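Local atomic coordinates of hypothetical protein PH1566 (Pyrococcus horikoshii, PDB entry 2E3U), a protein that probably binds RNA through its two KH domains, as a Dim2p-type factor of pre-ribosomal RNA processing. Residues Thr63-Thr68 with Val76-Thr81; Glu115-Glu120 with Ala170-Pro175; Ile178-Thr183 with Tyr198-Arg203. All coordinates share one frame; numbering follows the deposited sequence.

Contact 1. Residues Thr63-Thr68 with Val76-Thr81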
ATOM      1  N   THR A  63      -2.838 -10.424 -13.283  1.00 26.20           N
ATOM      2  CA  THR A  63      -1.897 -11.312 -12.584  1.00 25.34           C
ATOM      3  C   THR A  63      -2.058 -12.789 -12.972  1.00 25.72           C
ATOM      4  O   THR A  63      -1.134 -13.593 -12.772  1.00 26.24           O
ATOM      5  CB  THR A  63      -2.048 -11.180 -11.050  1.00 25.61           C
ATOM      6  OG1 THR A  63      -3.384 -11.541 -10.659  1.00 22.63           O
ATOM      7  CG2 THR A  63      -1.722  -9.736 -10.599  1.00 24.00           C
ATOM      8  N   LYS A  64      -3.217 -13.132 -13.530  1.00 24.50           N
ATOM      9  CA  LYS A  64      -3.544 -14.495 -13.951  1.00 25.05           C
ATOM     10  C   LYS A  64      -3.682 -15.395 -12.736  1.00 24.29           C
ATOM     11  O   LYS A  64      -3.187 -16.532 -12.696  1.00 24.17           O
ATOM     12  CB  LYS A  64      -2.559 -15.043 -14.997  1.00 25.82           C
ATOM     13  CG  LYS A  64      -2.460 -14.186 -16.284  1.00 26.68           C
ATOM     14  CD  LYS A  64      -1.512 -14.804 -17.320  1.00 28.18           C
ATOM     15  CE  LYS A  64      -0.817 -13.726 -18.190  1.00 33.02           C
ATOM     16  NZ  LYS A  64       0.429 -13.171 -17.511  1.00 35.98           N
ATOM     17  N   THR A  65      -4.391 -14.853 -11.741  1.00 22.84           N
ATOM     18  CA  THR A  65      -4.675 -15.558 -10.506  1.00 21.91           C
ATOM     19  C   THR A  65      -6.174 -15.556 -10.245  1.00 21.33           C
ATOM     20  O   THR A  65      -6.956 -14.854 -10.902  1.00 21.41           O
ATOM     21  CB  THR A  65      -3.956 -14.896  -9.305  1.00 21.61           C
ATOM     22  OG1 THR A  65      -4.385 -13.523  -9.190  1.00 22.07           O
ATOM     23  CG2 THR A  65      -2.401 -15.024  -9.452  1.00 18.22           C
ATOM     24  N   LYS A  66      -6.576 -16.336  -9.273  1.00 20.89           N
ATOM     25  CA  LYS A  66      -7.969 -16.371  -8.875  1.00 20.38           C
ATOM     26  C   LYS A  66      -7.939 -15.750  -7.502  1.00 20.15           C
ATOM     27  O   LYS A  66      -7.136 -16.139  -6.666  1.00 20.24           O
ATOM     28  CB  LYS A  66      -8.491 -17.818  -8.848  1.00 21.11           C
ATOM     29  CG  LYS A  66      -9.866 -17.997  -8.194  1.00 22.60           C
ATOM     30  CD  LYS A  66     -10.093 -19.437  -7.745  1.00 28.15           C
ATOM     31  CE  LYS A  66      -9.972 -20.457  -8.890  1.00 29.53           C
ATOM     32  NZ  LYS A  66     -11.056 -20.278  -9.909  1.00 30.65           N
ATOM     33  N   ILE A  67      -8.801 -14.767  -7.294  1.00 20.48           N
ATOM     34  CA  ILE A  67      -9.023 -14.137  -5.997  1.00 21.51           C
ATOM     35  C   ILE A  67     -10.371 -14.578  -5.441  1.00 21.97           C
ATOM     36  O   ILE A  67     -11.392 -14.509  -6.129  1.00 22.14           O
ATOM     37  CB  ILE A  67      -8.887 -12.582  -6.154  1.00 22.18           C
ATOM     38  CG1 ILE A  67      -7.401 -12.292  -6.495  1.00 21.67           C
ATOM     39  CG2 ILE A  67      -9.383 -11.845  -4.917  1.00 19.53           C
ATOM     40  CD1 ILE A  67      -7.150 -11.013  -7.194  1.00 23.39           C
ATOM     41  N   THR A  68     -10.372 -15.087  -4.216  1.00 21.86           N
ATOM     42  CA  THR A  68     -11.615 -15.513  -3.604  1.00 21.84           C
ATOM     43  C   THR A  68     -11.830 -14.661  -2.373  1.00 23.02           C
ATOM     44  O   THR A  68     -10.963 -14.602  -1.514  1.00 24.10           O
ATOM     45  CB  THR A  68     -11.594 -17.013  -3.221  1.00 20.92           C
ATOM     46  OG1 THR A  68     -11.260 -17.792  -4.374  1.00 19.62           O
ATOM     47  CG2 THR A  68     -12.981 -17.462  -2.682  1.00 19.25           C
ATOM     48  N   VAL A  76      -9.237 -13.043   2.279  1.00 17.55           N
ATOM     49  CA  VAL A  76      -8.989 -13.184   0.839  1.00 14.59           C
ATOM     50  C   VAL A  76      -7.939 -14.237   0.547  1.00 14.79           C
ATOM     51  O   VAL A  76      -6.883 -14.259   1.174  1.00 13.46           O
ATOM     52  CB  VAL A  76      -8.578 -11.839   0.148  1.00 14.91           C
ATOM     53  CG1 VAL A  76      -8.596 -11.970  -1.399  1.00  9.30           C
ATOM     54  CG2 VAL A  76      -9.487 -10.650   0.618  1.00 11.13           C
ATOM     55  N   TRP A  77      -8.265 -15.109  -0.410  1.00 15.04           N
ATOM     56  CA  TRP A  77      -7.381 -16.146  -0.920  1.00 16.31           C
ATOM     57  C   TRP A  77      -6.914 -15.811  -2.346  1.00 16.84           C
ATOM     58  O   TRP A  77      -7.723 -15.600  -3.237  1.00 18.10           O
ATOM     59  CB  TRP A  77      -8.104 -17.524  -0.912  1.00 15.68           C
ATOM     60  CG  TRP A  77      -8.433 -18.025   0.447  1.00 16.96           C
ATOM     61  CD1 TRP A  77      -7.704 -18.912   1.174  1.00 16.20           C
ATOM     62  CD2 TRP A  77      -9.601 -17.707   1.259  1.00 16.61           C
ATOM     63  NE1 TRP A  77      -8.307 -19.138   2.380  1.00 15.18           N
ATOM     64  CE2 TRP A  77      -9.476 -18.430   2.457  1.00 14.79           C
ATOM     65  CE3 TRP A  77     -10.731 -16.883   1.076  1.00 16.57           C
ATOM     66  CZ2 TRP A  77     -10.432 -18.354   3.505  1.00 16.48           C
ATOM     67  CZ3 TRP A  77     -11.694 -16.813   2.108  1.00 16.43           C
ATOM     68  CH2 TRP A  77     -11.536 -17.550   3.308  1.00 16.02           C
ATOM     69  N   ILE A  78      -5.605 -15.792  -2.560  1.00 17.86           N
ATOM     70  CA  ILE A  78      -5.042 -15.584  -3.862  1.00 18.18           C
ATOM     71  C   ILE A  78      -4.440 -16.891  -4.327  1.00 19.24           C
ATOM     72  O   ILE A  78      -3.485 -17.387  -3.739  1.00 19.37           O
ATOM     73  CB  ILE A  78      -4.001 -14.425  -3.896  1.00 18.10           C
ATOM     74  CG1 ILE A  78      -4.609 -13.110  -3.387  1.00 18.26           C
ATOM     75  CG2 ILE A  78      -3.444 -14.248  -5.332  1.00 16.06           C
ATOM     76  CD1 ILE A  78      -4.489 -12.855  -1.833  1.00 16.72           C
ATOM     77  N   THR A  79      -5.015 -17.461  -5.379  1.00 20.61           N
ATOM     78  CA  THR A  79      -4.595 -18.779  -5.836  1.00 22.18           C
ATOM     79  C   THR A  79      -4.094 -18.766  -7.282  1.00 22.35           C
ATOM     80  O   THR A  79      -4.573 -18.002  -8.129  1.00 21.73           O
ATOM     81  CB  THR A  79      -5.692 -19.876  -5.620  1.00 21.89           C
ATOM     82  OG1 THR A  79      -6.915 -19.444  -6.207  1.00 27.86           O
ATOM     83  CG2 THR A  79      -5.983 -20.102  -4.165  1.00 23.03           C
ATOM     84  N   SER A  80      -3.109 -19.614  -7.566  1.00 22.45           N
ATOM     85  CA  SER A  80      -2.573 -19.631  -8.909  1.00 23.24           C
ATOM     86  C   SER A  80      -3.506 -20.473  -9.782  1.00 23.26           C
ATOM     87  O   SER A  80      -4.285 -21.248  -9.262  1.00 23.07           O
ATOM     88  CB  SER A  80      -1.143 -20.176  -8.903  1.00 22.63           C
ATOM     89  OG  SER A  80      -1.153 -21.533  -8.564  1.00 21.53           O
ATOM     90  N   THR A  81      -3.438 -20.274 -11.097  1.00 24.33           N
ATOM     91  CA  THR A  81      -4.177 -21.052 -12.085  1.00 24.86           C
ATOM     92  C   THR A  81      -3.151 -21.639 -13.091  1.00 25.79           C
ATOM     93  O   THR A  81      -1.934 -21.426 -12.951  1.00 25.50           O
ATOM     94  CB  THR A  81      -5.189 -20.176 -12.832  1.00 24.92           C
ATOM     95  OG1 THR A  81      -4.489 -19.268 -13.685  1.00 25.96           O
ATOM     96  CG2 THR A  81      -6.058 -19.373 -11.878  1.00 24.70           C
TER
HETATM   97  O   HOH W   1      -8.372 -17.905  -4.677  1.00 28.74           O
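Lys-66 and Thr-79 form a hydrogen-bonded antiparallel pair. Lys-66 N gives a nearly straight bond to Thr-79 O (2.8 Å, 173° at the hydrogen). Thr-79 N returns one to Lys-66 O. Thr-68 and Trp-77 repeat the exchange two residues on. Their side chains share a face with Lys-66 and Thr-79. There the lysine chain runs alongside the threonine, its CB 3.5 Å from Thr-79 OG1. A water ties this face together: it donates to Lys-66 O and Trp-77 O, and hydrogen-bonds Thr-68 OG1 and Thr-79 OG1. The indole of Trp-77 turns its edge to Thr-68 O, with CE3 3.5 Å away. On the other face lie the buried Ile-67 and Ile-78. CG2 of Ile-67, anti to the backbone N, reaches the neighbouring Val-76 CG1 at 3.6 Å. Beyond the Lys-66/Thr-79 pair, Thr-81 OG1 donates to Lys-64 O from above the carbonyl plane (3.2 Å). Thr-65 OG1 donates to Thr-63 OG1 (2.7 Å), which also bonds Ile-59 O in helix 54-63. The two strands make a beta hairpin of the first KH domain. Strand 35-39 pairs with Val-76 and Ile-78 on the other edge, and Ala-93 of helix 87-101 packs against Thr-65 and Ile-78.

Contact 2. Residues Glu115-Glu120 with Ala170-Pro175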
ATOM      1  N   GLU A 115       7.868  -4.379 -12.159  1.00 27.09           N
ATOM      2  CA  GLU A 115       8.995  -5.117 -11.577  1.00 27.53           C
ATOM      3  C   GLU A 115       9.906  -4.194 -10.732  1.00 27.32           C
ATOM      4  O   GLU A 115      10.045  -2.983 -11.008  1.00 27.72           O
ATOM      5  CB  GLU A 115       9.749  -5.924 -12.663  1.00 28.16           C
ATOM      6  CG  GLU A 115       9.085  -7.320 -13.039  1.00 27.98           C
ATOM      7  CD  GLU A 115       7.850  -7.227 -13.972  1.00 30.71           C
ATOM      8  OE1 GLU A 115       7.301  -6.120 -14.212  1.00 32.25           O
ATOM      9  OE2 GLU A 115       7.391  -8.283 -14.468  1.00 29.60           O
ATOM     10  N   GLY A 116      10.473  -4.767  -9.673  1.00 26.68           N
ATOM     11  CA  GLY A 116      11.219  -4.012  -8.684  1.00 26.78           C
ATOM     12  C   GLY A 116      10.348  -3.214  -7.732  1.00 26.95           C
ATOM     13  O   GLY A 116      10.853  -2.513  -6.889  1.00 27.35           O
ATOM     14  N   GLU A 117       9.029  -3.291  -7.864  1.00 27.27           N
ATOM     15  CA  GLU A 117       8.162  -2.515  -6.966  1.00 27.63           C
ATOM     16  C   GLU A 117       7.662  -3.422  -5.847  1.00 27.27           C
ATOM     17  O   GLU A 117       7.285  -4.578  -6.096  1.00 27.65           O
ATOM     18  CB  GLU A 117       7.002  -1.874  -7.726  1.00 27.46           C
ATOM     19  CG  GLU A 117       6.797  -0.429  -7.392  1.00 29.87           C
ATOM     20  CD  GLU A 117       7.510   0.519  -8.313  1.00 30.44           C
ATOM     21  OE1 GLU A 117       8.355   0.135  -9.121  1.00 32.92           O
ATOM     22  OE2 GLU A 117       7.226   1.702  -8.221  1.00 35.33           O
ATOM     23  N   TYR A 118       7.684  -2.897  -4.624  1.00 26.21           N
ATOM     24  CA  TYR A 118       7.332  -3.647  -3.420  1.00 24.44           C
ATOM     25  C   TYR A 118       6.358  -2.836  -2.579  1.00 23.76           C
ATOM     26  O   TYR A 118       6.203  -1.626  -2.775  1.00 23.33           O
ATOM     27  CB  TYR A 118       8.581  -3.937  -2.572  1.00 24.61           C
ATOM     28  CG  TYR A 118       9.632  -4.799  -3.261  1.00 25.45           C
ATOM     29  CD1 TYR A 118       9.743  -6.162  -2.986  1.00 24.47           C
ATOM     30  CD2 TYR A 118      10.502  -4.247  -4.191  1.00 25.68           C
ATOM     31  CE1 TYR A 118      10.708  -6.947  -3.629  1.00 26.09           C
ATOM     32  CE2 TYR A 118      11.464  -5.022  -4.839  1.00 26.38           C
ATOM     33  CZ  TYR A 118      11.551  -6.367  -4.563  1.00 26.01           C
ATOM     34  OH  TYR A 118      12.530  -7.109  -5.202  1.00 28.71           O
ATOM     35  N   LEU A 119       5.729  -3.527  -1.642  1.00 22.05           N
ATOM     36  CA  LEU A 119       4.776  -2.966  -0.728  1.00 22.75           C
ATOM     37  C   LEU A 119       5.408  -3.072   0.637  1.00 22.49           C
ATOM     38  O   LEU A 119       5.985  -4.097   0.944  1.00 21.58           O
ATOM     39  CB  LEU A 119       3.463  -3.767  -0.748  1.00 21.08           C
ATOM     40  CG  LEU A 119       2.442  -3.384   0.296  1.00 21.91           C
ATOM     41  CD1 LEU A 119       1.960  -1.907   0.192  1.00 19.13           C
ATOM     42  CD2 LEU A 119       1.245  -4.391   0.249  1.00 21.42           C
ATOM     43  N   GLU A 120       5.305  -2.015   1.439  1.00 23.25           N
ATOM     44  CA  GLU A 120       5.730  -2.061   2.822  1.00 25.30           C
ATOM     45  C   GLU A 120       4.646  -1.446   3.693  1.00 25.48           C
ATOM     46  O   GLU A 120       4.268  -0.310   3.482  1.00 25.66           O
ATOM     47  CB  GLU A 120       7.107  -1.372   3.046  1.00 24.92           C
ATOM     48  CG  GLU A 120       7.390  -1.042   4.552  1.00 26.67           C
ATOM     49  CD  GLU A 120       8.844  -1.168   5.003  1.00 27.97           C
ATOM     50  OE1 GLU A 120       9.074  -1.314   6.228  1.00 35.18           O
ATOM     51  OE2 GLU A 120       9.778  -1.114   4.174  1.00 31.59           O
ATOM     52  N   ALA A 170       1.252   2.809   4.471  1.00 19.24           N
ATOM     53  CA  ALA A 170       1.707   1.798   3.500  1.00 18.93           C
ATOM     54  C   ALA A 170       2.437   2.497   2.346  1.00 18.81           C
ATOM     55  O   ALA A 170       2.042   3.575   1.942  1.00 19.35           O
ATOM     56  CB  ALA A 170       0.545   0.959   2.983  1.00 17.21           C
ATOM     57  N   ILE A 171       3.498   1.875   1.844  1.00 17.69           N
ATOM     58  CA  ILE A 171       4.392   2.475   0.875  1.00 16.81           C
ATOM     59  C   ILE A 171       4.585   1.514  -0.287  1.00 16.41           C
ATOM     60  O   ILE A 171       4.681   0.306  -0.084  1.00 16.13           O
ATOM     61  CB  ILE A 171       5.765   2.838   1.494  1.00 17.00           C
ATOM     62  CG1 ILE A 171       5.577   3.546   2.849  1.00 17.04           C
ATOM     63  CG2 ILE A 171       6.573   3.715   0.515  1.00 16.01           C
ATOM     64  CD1 ILE A 171       6.898   3.873   3.634  1.00 18.07           C
ATOM     65  N   ILE A 172       4.579   2.054  -1.507  1.00 15.86           N
ATOM     66  CA  ILE A 172       4.825   1.288  -2.730  1.00 15.24           C
ATOM     67  C   ILE A 172       5.927   1.973  -3.486  1.00 14.29           C
ATOM     68  O   ILE A 172       5.861   3.169  -3.715  1.00 13.86           O
ATOM     69  CB  ILE A 172       3.570   1.167  -3.656  1.00 15.67           C
ATOM     70  CG1 ILE A 172       2.466   0.358  -2.978  1.00 15.51           C
ATOM     71  CG2 ILE A 172       3.965   0.481  -4.954  1.00 17.08           C
ATOM     72  CD1 ILE A 172       1.079   0.504  -3.645  1.00 14.01           C
ATOM     73  N   GLY A 173       6.965   1.226  -3.819  1.00 14.46           N
ATOM     74  CA  GLY A 173       8.157   1.809  -4.375  1.00 15.18           C
ATOM     75  C   GLY A 173       9.180   0.756  -4.668  1.00 15.81           C
ATOM     76  O   GLY A 173       9.037  -0.375  -4.235  1.00 15.87           O
ATOM     77  N   ASN A 174      10.232   1.116  -5.391  1.00 16.32           N
ATOM     78  CA  ASN A 174      11.406   0.243  -5.362  1.00 17.75           C
ATOM     79  C   ASN A 174      12.046   0.356  -3.954  1.00 18.92           C
ATOM     80  O   ASN A 174      11.711   1.273  -3.206  1.00 18.19           O
ATOM     81  CB  ASN A 174      12.370   0.530  -6.529  1.00 17.07           C
ATOM     82  CG  ASN A 174      13.121   1.843  -6.383  1.00 17.70           C
ATOM     83  OD1 ASN A 174      13.424   2.511  -7.374  1.00 18.93           O
ATOM     84  ND2 ASN A 174      13.447   2.203  -5.163  1.00 14.33           N
ATOM     85  N   PRO A 175      12.939  -0.586  -3.570  1.00 20.02           N
ATOM     86  CA  PRO A 175      13.390  -0.562  -2.180  1.00 20.70           C
ATOM     87  C   PRO A 175      14.005   0.762  -1.749  1.00 21.15           C
ATOM     88  O   PRO A 175      13.938   1.122  -0.570  1.00 22.28           O
ATOM     89  CB  PRO A 175      14.459  -1.666  -2.153  1.00 21.60           C
ATOM     90  CG  PRO A 175      13.973  -2.626  -3.237  1.00 21.15           C
ATOM     91  CD  PRO A 175      13.585  -1.671  -4.327  1.00 19.41           C
TER
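Leu-119 and Ile-172 face each other as a non-hydrogen-bonded antiparallel pair, and their side chains form the tight part of the contact. Leu-119 CD1 lies 3.9 Å from Ile-172 CG1, the two side chains meeting at a slant. The same methyl also comes to 3.5 Å from Ile-171 O. Chi1 of 173° and chi2 of 60° bring CD1 of the leucine nearer the partner strand. Helix 87-101 covers the pair: Leu-98 and Asp-95 touch Leu-119, and Ala-99 touches Ile-172. Hydrogen-bonded pairs stand before and after it. Glu-120 N gives to Ile-171 O and Ile-171 N to Glu-120 O, 2.8 Å each. Tyr-118 and Gly-173 also exchange two, but Tyr-118 N sits 35° off the carbonyl plane of Gly-173.

Toward the start of the strand the contact opens to solvent. Tyr-118 is exposed, and its CE2 meets Pro-175 CG at 3.8 Å. Gly-116 O takes a CA-H...O contact from Asn-174 CA at 3.2 Å. Asn-174 is the N-cap of helix 175-189. Glu-117 lays its CG against Ile-172 CG2 (3.8 Å), at about a right angle, and its carboxylate turns to a salt bridge with Arg-111.

This pairing places strand 118-123 at an edge of the three-stranded antiparallel sheet of the second, type I KH domain. The strands are joined by main-chain bonds and apolar contacts. The acids Glu-117 and Glu-120 find their charged partners outside the pair, in Arg-111 and Lys-182, so their charges probably tie the sheet to its surroundings more than strand to strand.

Contact 3. Residues Ile178-Thr183 with Tyr198-Arg203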
ATOM      1  N   ILE A 178      11.112   3.414  -1.204  1.00 18.17           N
ATOM      2  CA  ILE A 178      10.476   3.043   0.073  1.00 19.13           C
ATOM      3  C   ILE A 178      11.292   3.511   1.297  1.00 20.21           C
ATOM      4  O   ILE A 178      10.758   4.064   2.258  1.00 19.84           O
ATOM      5  CB  ILE A 178      10.236   1.499   0.188  1.00 19.22           C
ATOM      6  CG1 ILE A 178       9.143   1.042  -0.790  1.00 18.08           C
ATOM      7  CG2 ILE A 178       9.855   1.107   1.628  1.00 16.94           C
ATOM      8  CD1 ILE A 178       8.913  -0.477  -0.786  1.00 19.46           C
ATOM      9  N   GLU A 179      12.594   3.242   1.252  1.00 21.52           N
ATOM     10  CA  GLU A 179      13.513   3.585   2.307  1.00 22.54           C
ATOM     11  C   GLU A 179      13.543   5.105   2.570  1.00 22.77           C
ATOM     12  O   GLU A 179      13.553   5.544   3.730  1.00 23.35           O
ATOM     13  CB  GLU A 179      14.906   3.056   1.915  1.00 23.36           C
ATOM     14  CG  GLU A 179      15.748   2.602   3.057  1.00 26.95           C
ATOM     15  CD  GLU A 179      16.064   3.715   4.019  1.00 35.16           C
ATOM     16  OE1 GLU A 179      15.955   3.467   5.247  1.00 38.79           O
ATOM     17  OE2 GLU A 179      16.421   4.835   3.549  1.00 38.20           O
ATOM     18  N   ILE A 180      13.556   5.905   1.498  1.00 22.24           N
ATOM     19  CA  ILE A 180      13.478   7.364   1.591  1.00 21.21           C
ATOM     20  C   ILE A 180      12.142   7.878   2.199  1.00 21.34           C
ATOM     21  O   ILE A 180      12.158   8.757   3.073  1.00 19.96           O
ATOM     22  CB  ILE A 180      13.706   8.026   0.207  1.00 21.43           C
ATOM     23  CG1 ILE A 180      15.129   7.771  -0.296  1.00 22.04           C
ATOM     24  CG2 ILE A 180      13.424   9.577   0.256  1.00 21.73           C
ATOM     25  CD1 ILE A 180      15.312   8.104  -1.755  1.00 23.75           C
ATOM     26  N   ALA A 181      11.000   7.372   1.697  1.00 21.13           N
ATOM     27  CA  ALA A 181       9.663   7.768   2.211  1.00 20.71           C
ATOM     28  C   ALA A 181       9.535   7.289   3.629  1.00 20.79           C
ATOM     29  O   ALA A 181       9.131   8.043   4.499  1.00 22.35           O
ATOM     30  CB  ALA A 181       8.495   7.205   1.338  1.00 18.92           C
ATOM     31  N   LYS A 182       9.889   6.038   3.876  1.00 21.02           N
ATOM     32  CA  LYS A 182       9.902   5.495   5.243  1.00 21.54           C
ATOM     33  C   LYS A 182      10.641   6.395   6.236  1.00 21.25           C
ATOM     34  O   LYS A 182      10.109   6.722   7.304  1.00 20.90           O
ATOM     35  CB  LYS A 182      10.508   4.068   5.278  1.00 21.50           C
ATOM     36  CG  LYS A 182      10.095   3.264   6.492  1.00 20.96           C
ATOM     37  CD  LYS A 182      10.912   1.977   6.690  1.00 22.09           C
ATOM     38  CE  LYS A 182      10.725   1.458   8.123  1.00 21.68           C
ATOM     39  NZ  LYS A 182      10.947  -0.008   8.262  1.00 27.53           N
ATOM     40  N   THR A 183      11.885   6.728   5.904  1.00 21.27           N
ATOM     41  CA  THR A 183      12.719   7.632   6.734  1.00 22.21           C
ATOM     42  C   THR A 183      12.094   9.021   6.997  1.00 21.81           C
ATOM     43  O   THR A 183      12.074   9.456   8.140  1.00 21.91           O
ATOM     44  CB  THR A 183      14.124   7.794   6.143  1.00 21.62           C
ATOM     45  OG1 THR A 183      14.692   6.494   5.946  1.00 24.42           O
ATOM     46  CG2 THR A 183      15.017   8.560   7.084  1.00 22.81           C
ATOM     47  N   TYR A 198      12.126  18.172   4.834  1.00 25.99           N
ATOM     48  CA  TYR A 198      12.185  18.633   3.453  1.00 26.50           C
ATOM     49  C   TYR A 198      13.634  18.748   2.924  1.00 26.87           C
ATOM     50  O   TYR A 198      13.909  18.456   1.740  1.00 26.70           O
ATOM     51  CB  TYR A 198      11.423  19.956   3.287  1.00 26.16           C
ATOM     52  CG  TYR A 198       9.923  19.918   3.578  1.00 25.98           C
ATOM     53  CD1 TYR A 198       9.234  21.084   3.963  1.00 24.40           C
ATOM     54  CD2 TYR A 198       9.190  18.740   3.463  1.00 26.94           C
ATOM     55  CE1 TYR A 198       7.863  21.068   4.231  1.00 22.44           C
ATOM     56  CE2 TYR A 198       7.811  18.712   3.717  1.00 27.25           C
ATOM     57  CZ  TYR A 198       7.146  19.882   4.097  1.00 26.41           C
ATOM     58  OH  TYR A 198       5.755  19.841   4.340  1.00 27.12           O
ATOM     59  N   ARG A 199      14.549  19.182   3.783  1.00 27.31           N
ATOM     60  CA  ARG A 199      15.958  19.215   3.427  1.00 28.09           C
ATOM     61  C   ARG A 199      16.537  17.800   3.268  1.00 27.95           C
ATOM     62  O   ARG A 199      17.227  17.537   2.301  1.00 27.92           O
ATOM     63  CB  ARG A 199      16.763  20.080   4.408  1.00 28.98           C
ATOM     64  CG  ARG A 199      16.689  21.598   4.097  1.00 30.42           C
ATOM     65  CD  ARG A 199      16.968  22.411   5.338  1.00 31.38           C
ATOM     66  NE  ARG A 199      17.107  23.870   5.171  1.00 31.95           N
ATOM     67  CZ  ARG A 199      16.102  24.737   5.295  1.00 32.51           C
ATOM     68  NH1 ARG A 199      14.870  24.299   5.518  1.00 34.47           N
ATOM     69  NH2 ARG A 199      16.317  26.041   5.179  1.00 32.28           N
ATOM     70  N   TYR A 200      16.242  16.894   4.199  1.00 28.58           N
ATOM     71  CA  TYR A 200      16.543  15.465   4.039  1.00 28.83           C
ATOM     72  C   TYR A 200      16.050  14.873   2.710  1.00 29.59           C
ATOM     73  O   TYR A 200      16.787  14.145   2.037  1.00 29.43           O
ATOM     74  CB  TYR A 200      16.003  14.617   5.222  1.00 29.35           C
ATOM     75  CG  TYR A 200      15.952  13.120   4.893  1.00 28.24           C
ATOM     76  CD1 TYR A 200      17.074  12.313   5.054  1.00 29.56           C
ATOM     77  CD2 TYR A 200      14.789  12.536   4.402  1.00 28.51           C
ATOM     78  CE1 TYR A 200      17.042  10.950   4.741  1.00 30.49           C
ATOM     79  CE2 TYR A 200      14.737  11.186   4.063  1.00 27.80           C
ATOM     80  CZ  TYR A 200      15.862  10.402   4.229  1.00 30.54           C
ATOM     81  OH  TYR A 200      15.810   9.060   3.883  1.00 32.11           O
ATOM     82  N   LEU A 201      14.803  15.178   2.341  1.00 30.08           N
ATOM     83  CA  LEU A 201      14.237  14.701   1.085  1.00 30.47           C
ATOM     84  C   LEU A 201      14.901  15.311  -0.145  1.00 31.40           C
ATOM     85  O   LEU A 201      15.054  14.622  -1.164  1.00 31.45           O
ATOM     86  CB  LEU A 201      12.711  14.896   1.032  1.00 29.14           C
ATOM     87  CG  LEU A 201      11.844  14.016   1.913  1.00 27.61           C
ATOM     88  CD1 LEU A 201      10.492  14.663   2.171  1.00 26.06           C
ATOM     89  CD2 LEU A 201      11.667  12.569   1.364  1.00 25.93           C
ATOM     90  N   GLU A 202      15.296  16.581  -0.071  1.00 32.73           N
ATOM     91  CA  GLU A 202      16.037  17.204  -1.183  1.00 34.47           C
ATOM     92  C   GLU A 202      17.356  16.487  -1.406  1.00 34.80           C
ATOM     93  O   GLU A 202      17.742  16.226  -2.544  1.00 34.56           O
ATOM     94  CB  GLU A 202      16.309  18.698  -0.950  1.00 34.95           C
ATOM     95  CG  GLU A 202      15.281  19.673  -1.561  1.00 38.57           C
ATOM     96  CD  GLU A 202      15.272  19.703  -3.091  1.00 44.25           C
ATOM     97  OE1 GLU A 202      16.312  19.354  -3.713  1.00 47.14           O
ATOM     98  OE2 GLU A 202      14.220  20.088  -3.673  1.00 44.93           O
ATOM     99  N   ARG A 203      18.022  16.144  -0.308  1.00 35.40           N
ATOM    100  CA  ARG A 203      19.309  15.467  -0.356  1.00 37.05           C
ATOM    101  C   ARG A 203      19.213  14.065  -0.979  1.00 36.93           C
ATOM    102  O   ARG A 203      20.152  13.592  -1.627  1.00 37.59           O
ATOM    103  CB  ARG A 203      19.968  15.435   1.030  1.00 36.57           C
ATOM    104  CG  ARG A 203      20.990  16.546   1.239  1.00 38.78           C
ATOM    105  CD  ARG A 203      21.325  16.806   2.745  1.00 39.09           C
ATOM    106  NE  ARG A 203      21.286  15.581   3.545  1.00 42.36           N
ATOM    107  CZ  ARG A 203      20.587  15.427   4.668  1.00 43.26           C
ATOM    108  NH1 ARG A 203      19.883  16.438   5.155  1.00 42.39           N
ATOM    109  NH2 ARG A 203      20.615  14.264   5.318  1.00 43.84           N
TER
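Two antiparallel helices at the C-terminal end of the second KH domain meet here, 175-189 and 194-203. Tyr-200 reaches across the gap to Thr-183. Its OH comes to 3.1 Å from Thr-183 CB and 3.3 Å from Thr-183 CG2. The two side chains meet at about a right angle. Chi1 of 164° puts the ring trans to the main-chain nitrogen and lets it reach the facing helix. One ring edge is turned to Ile-180 O, which lies in the ring plane, 3.7 Å from Tyr-200 CE2. No hydrogen bond joins the two segments. Tyr-200 OH makes a weak hydrogen bond to Arg-204, just past the segment. Thr-183 OG1 instead turns back to its own helix and donates to Glu-179 O (2.7 Å). That oxygen also accepts from Thr-183 N, which comes from the opposite face of the carbonyl plane.

The segment axes stay 10.6 Å apart, so the side chains, chiefly Tyr-200, have to bridge the distance in this helical hairpin. Helix 175-189 follows strand 168-173, the central strand of the sheet, and packs on it through Ile-178 and Ala-181. Were Tyr-200 an alanine, Thr-183 and the carbonyl of Ile-180 would probably face a gap, leaving Ile-180 and Leu-201 as the main touch. Beside the ring contact, Ile-180 CG2 meets Leu-201 CD2 at 3.6 Å, the side chains slanting past one another. Ser-158 of helix 149-158 touches Ile-180.

How the contacts relate
The contacts follow one another along the chain, each closing before the next opens. Contact 1 lies in the first KH domain; contacts 2 and 3 lie in the second. The centres of contacts 1 and 2 are 20 Å apart, and their nearest atoms are about 9 Å apart. Helix 87-101 bridges them, touching side chains of both. Contacts 2 and 3 have centres 15 Å apart and touch. Strand 168-173 leads into helix 175-189, and Ile-178 CD1 packs on Gly-173 O (3.5 Å). Contact 3 is 35 Å from contact 1, centre to centre, across the chain's centre. Both domains hold a three-stranded antiparallel sheet with strand order 1-3-2, consistent with two KH units probably serving RNA binding.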